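Local coordinates for protein chitosanase (Gynuella sunshinyii YC6258, PDB 6X2Q) that probably hydrolyses chitosan as a family 46 glycoside hydrolase, and binds a glucosamine oligosaccharide in its cleft, at residues D12-I17 and F238-R243. Residues are numbered along the deposited sequence; the frame is centred on the assembly and turned at random.
Sequences DQIISI and FILPIR
With CG1 of I17 turned anti to its own carbonyl carbon (chi1 -72°) and the chain extended beyond it, CD1 reaches F238, while the chain of Q13, extended past CG, carries its amide to the backbone of I242. CD1 of I17 lies 3.6 Å from CG of F238, and CG1 of I17 sits over one face of that ring. CD1 of I17 also meets CD1 of L240 at 3.9 Å; isoleucine suits the place because its extended arm ends in a methyl that reaches both apolar neighbours. Cutting I17 back to alanine is likely to cost the F238 ring its contacts with CD1 and CG1 and to open a gap beside L240. L240 forks toward the helix: its CD1 presses on CG1 of I14 at 3.5 Å, a tight fit, and its CD2 lies 3.8 Å from OE1 of Q13. Glutamine suits its place because it is long enough to reach the backbone just past the strand end and ends in an acceptor: N of I242 donates to OE1 of Q13 at 3.3 Å, a weak but nearly straight bond (175°), just after the cis peptide that precedes P241. I231 of the partner strand touches I14, I17 and L240, extending this apolar layer. Helical segment 12-17 runs nearly antiparallel to strand 238-240 (161°), and the contact is a helix packed on a two-stranded antiparallel hairpin, which ties the C-terminal end of the chain to the N-terminal helix, away from the sugar-binding cleft.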
ATOM      1  N   ASP A  12      -4.716  -9.027   1.577  1.00 37.57           N
ATOM      2  CA  ASP A  12      -5.127  -7.931   2.445  1.00 37.19           C
ATOM      3  C   ASP A  12      -4.683  -8.171   3.879  1.00 35.96           C
ATOM      4  O   ASP A  12      -4.261  -7.237   4.566  1.00 35.38           O
ATOM      5  CB  ASP A  12      -6.644  -7.734   2.389  1.00 30.56           C
ATOM      6  CG  ASP A  12      -7.111  -7.184   1.054  1.00 40.38           C
ATOM      7  OD1 ASP A  12      -6.254  -6.717   0.270  1.00 39.88           O
ATOM      8  OD2 ASP A  12      -8.338  -7.206   0.792  1.00 47.70           O
ATOM      9  N   GLN A  13      -4.782  -9.409   4.357  1.00 33.51           N
ATOM     10  CA  GLN A  13      -4.409  -9.664   5.742  1.00 35.87           C
ATOM     11  C   GLN A  13      -2.901  -9.569   5.932  1.00 37.16           C
ATOM     12  O   GLN A  13      -2.432  -9.111   6.981  1.00 34.76           O
ATOM     13  CB  GLN A  13      -4.940 -11.024   6.183  1.00 35.82           C
ATOM     14  CG  GLN A  13      -6.420 -10.948   6.491  1.00 38.27           C
ATOM     15  CD  GLN A  13      -7.067 -12.280   6.829  1.00 42.04           C
ATOM     16  OE1 GLN A  13      -6.401 -13.298   7.021  1.00 43.26           O
ATOM     17  NE2 GLN A  13      -8.385 -12.271   6.905  1.00 47.18           N
ATOM     18  N   ILE A  14      -2.132  -9.964   4.911  1.00 37.43           N
ATOM     19  CA  ILE A  14      -0.668  -9.890   4.983  1.00 36.01           C
ATOM     20  C   ILE A  14      -0.207  -8.439   5.000  1.00 31.99           C
ATOM     21  O   ILE A  14       0.620  -8.041   5.829  1.00 32.12           O
ATOM     22  CB  ILE A  14      -0.031 -10.654   3.802  1.00 30.83           C
ATOM     23  CG1 ILE A  14      -0.280 -12.158   3.918  1.00 33.13           C
ATOM     24  CG2 ILE A  14       1.448 -10.346   3.702  1.00 29.49           C
ATOM     25  CD1 ILE A  14       0.102 -12.936   2.659  1.00 35.60           C
ATOM     26  N   ILE A  15      -0.723  -7.630   4.065  1.00 29.85           N
ATOM     27  CA  ILE A  15      -0.335  -6.228   3.983  1.00 29.80           C
ATOM     28  C   ILE A  15      -0.781  -5.488   5.227  1.00 34.18           C
ATOM     29  O   ILE A  15      -0.088  -4.589   5.726  1.00 34.46           O
ATOM     30  CB  ILE A  15      -0.910  -5.600   2.701  1.00 29.28           C
ATOM     31  CG1 ILE A  15      -0.254  -6.270   1.495  1.00 28.54           C
ATOM     32  CG2 ILE A  15      -0.738  -4.065   2.697  1.00 25.38           C
ATOM     33  CD1 ILE A  15      -0.869  -5.883   0.178  1.00 30.13           C
ATOM     34  N   SER A  16      -1.951  -5.849   5.751  1.00 34.28           N
ATOM     35  CA  SER A  16      -2.386  -5.268   7.009  1.00 38.42           C
ATOM     36  C   SER A  16      -1.380  -5.570   8.122  1.00 36.05           C
ATOM     37  O   SER A  16      -1.014  -4.682   8.902  1.00 36.55           O
ATOM     38  CB  SER A  16      -3.783  -5.780   7.356  1.00 34.85           C
ATOM     39  OG  SER A  16      -4.276  -5.115   8.501  1.00 43.98           O
ATOM     40  N   ILE A  17      -0.904  -6.814   8.193  1.00 37.46           N
ATOM     41  CA  ILE A  17       0.131  -7.159   9.165  1.00 36.35           C
ATOM     42  C   ILE A  17       1.408  -6.380   8.879  1.00 36.46           C
ATOM     43  O   ILE A  17       2.036  -5.839   9.794  1.00 32.85           O
ATOM     44  CB  ILE A  17       0.384  -8.677   9.164  1.00 38.47           C
ATOM     45  CG1 ILE A  17      -0.793  -9.417   9.803  1.00 35.99           C
ATOM     46  CG2 ILE A  17       1.689  -9.009   9.898  1.00 37.35           C
ATOM     47  CD1 ILE A  17      -0.795 -10.913   9.532  1.00 33.98           C
ATOM     48  N   PHE A 238       1.627 -14.952  12.887  1.00 42.72           N
ATOM     49  CA  PHE A 238       0.268 -15.039  12.371  1.00 43.24           C
ATOM     50  C   PHE A 238       0.200 -16.181  11.377  1.00 43.44           C
ATOM     51  O   PHE A 238       1.078 -16.308  10.518  1.00 46.43           O
ATOM     52  CB  PHE A 238      -0.161 -13.745  11.681  1.00 37.87           C
ATOM     53  CG  PHE A 238      -0.473 -12.637  12.624  1.00 41.84           C
ATOM     54  CD1 PHE A 238      -1.670 -12.630  13.327  1.00 38.41           C
ATOM     55  CD2 PHE A 238       0.429 -11.597  12.817  1.00 40.68           C
ATOM     56  CE1 PHE A 238      -1.965 -11.603  14.204  1.00 37.55           C
ATOM     57  CE2 PHE A 238       0.140 -10.569  13.696  1.00 39.34           C
ATOM     58  CZ  PHE A 238      -1.058 -10.578  14.390  1.00 36.57           C
ATOM     59  N   ILE A 239      -0.831 -17.008  11.495  1.00 38.77           N
ATOM     60  CA  ILE A 239      -1.115 -18.048  10.515  1.00 46.30           C
ATOM     61  C   ILE A 239      -2.357 -17.615   9.749  1.00 47.31           C
ATOM     62  O   ILE A 239      -3.414 -17.362  10.346  1.00 42.34           O
ATOM     63  CB  ILE A 239      -1.303 -19.426  11.169  1.00 42.54           C
ATOM     64  CG1 ILE A 239      -0.029 -19.843  11.898  1.00 47.84           C
ATOM     65  CG2 ILE A 239      -1.595 -20.464  10.103  1.00 39.66           C
ATOM     66  CD1 ILE A 239       1.130 -20.188  10.961  1.00 44.20           C
ATOM     67  N   LEU A 240      -2.221 -17.511   8.430  1.00 49.20           N
ATOM     68  CA  LEU A 240      -3.257 -17.001   7.549  1.00 44.81           C
ATOM     69  C   LEU A 240      -3.712 -18.087   6.588  1.00 45.75           C
ATOM     70  O   LEU A 240      -2.920 -18.959   6.215  1.00 46.94           O
ATOM     71  CB  LEU A 240      -2.756 -15.790   6.754  1.00 42.49           C
ATOM     72  CG  LEU A 240      -2.082 -14.740   7.634  1.00 43.29           C
ATOM     73  CD1 LEU A 240      -1.505 -13.651   6.780  1.00 40.28           C
ATOM     74  CD2 LEU A 240      -3.076 -14.182   8.636  1.00 44.69           C
ATOM     75  N   PRO A 241      -4.986 -18.070   6.171  1.00 44.94           N
ATOM     76  CA  PRO A 241      -5.991 -17.066   6.544  1.00 49.57           C
ATOM     77  C   PRO A 241      -6.510 -17.251   7.973  1.00 55.67           C
ATOM     78  O   PRO A 241      -6.505 -18.372   8.484  1.00 57.18           O
ATOM     79  CB  PRO A 241      -7.112 -17.295   5.522  1.00 53.89           C
ATOM     80  CG  PRO A 241      -6.997 -18.757   5.161  1.00 47.40           C
ATOM     81  CD  PRO A 241      -5.525 -19.099   5.259  1.00 47.96           C
ATOM     82  N   ILE A 242      -6.917 -16.158   8.612  1.00 54.58           N
ATOM     83  CA  ILE A 242      -7.531 -16.223   9.931  1.00 67.06           C
ATOM     84  C   ILE A 242      -9.021 -16.466   9.751  1.00 75.14           C
ATOM     85  O   ILE A 242      -9.668 -15.854   8.892  1.00 71.41           O
ATOM     86  CB  ILE A 242      -7.250 -14.944  10.747  1.00 64.59           C
ATOM     87  CG1 ILE A 242      -5.757 -14.856  11.105  1.00 66.98           C
ATOM     88  CG2 ILE A 242      -8.102 -14.901  12.012  1.00 65.50           C
ATOM     89  CD1 ILE A 242      -5.287 -15.839  12.192  1.00 63.20           C
ATOM     90  N   ARG A 243      -9.557 -17.367  10.572  1.00 81.13           N
ATOM     91  CA  ARG A 243     -10.896 -17.937  10.412  1.00 82.44           C
ATOM     92  C   ARG A 243     -11.737 -17.763  11.676  1.00 82.93           C
ATOM     93  O   ARG A 243     -11.204 -17.742  12.790  1.00 81.15           O
ATOM     94  CB  ARG A 243     -10.799 -19.431  10.046  1.00 85.89           C
ATOM     95  CG  ARG A 243     -10.286 -20.376  11.161  1.00 88.35           C
ATOM     96  CD  ARG A 243      -8.892 -19.992  11.709  1.00 85.17           C
ATOM     97  NE  ARG A 243      -8.116 -21.139  12.175  1.00 82.58           N
ATOM     98  CZ  ARG A 243      -8.301 -21.744  13.346  1.00 87.28           C
ATOM     99  NH1 ARG A 243      -9.243 -21.313  14.179  1.00 86.27           N
ATOM    100  NH2 ARG A 243      -7.545 -22.783  13.682  1.00 89.72           N
TER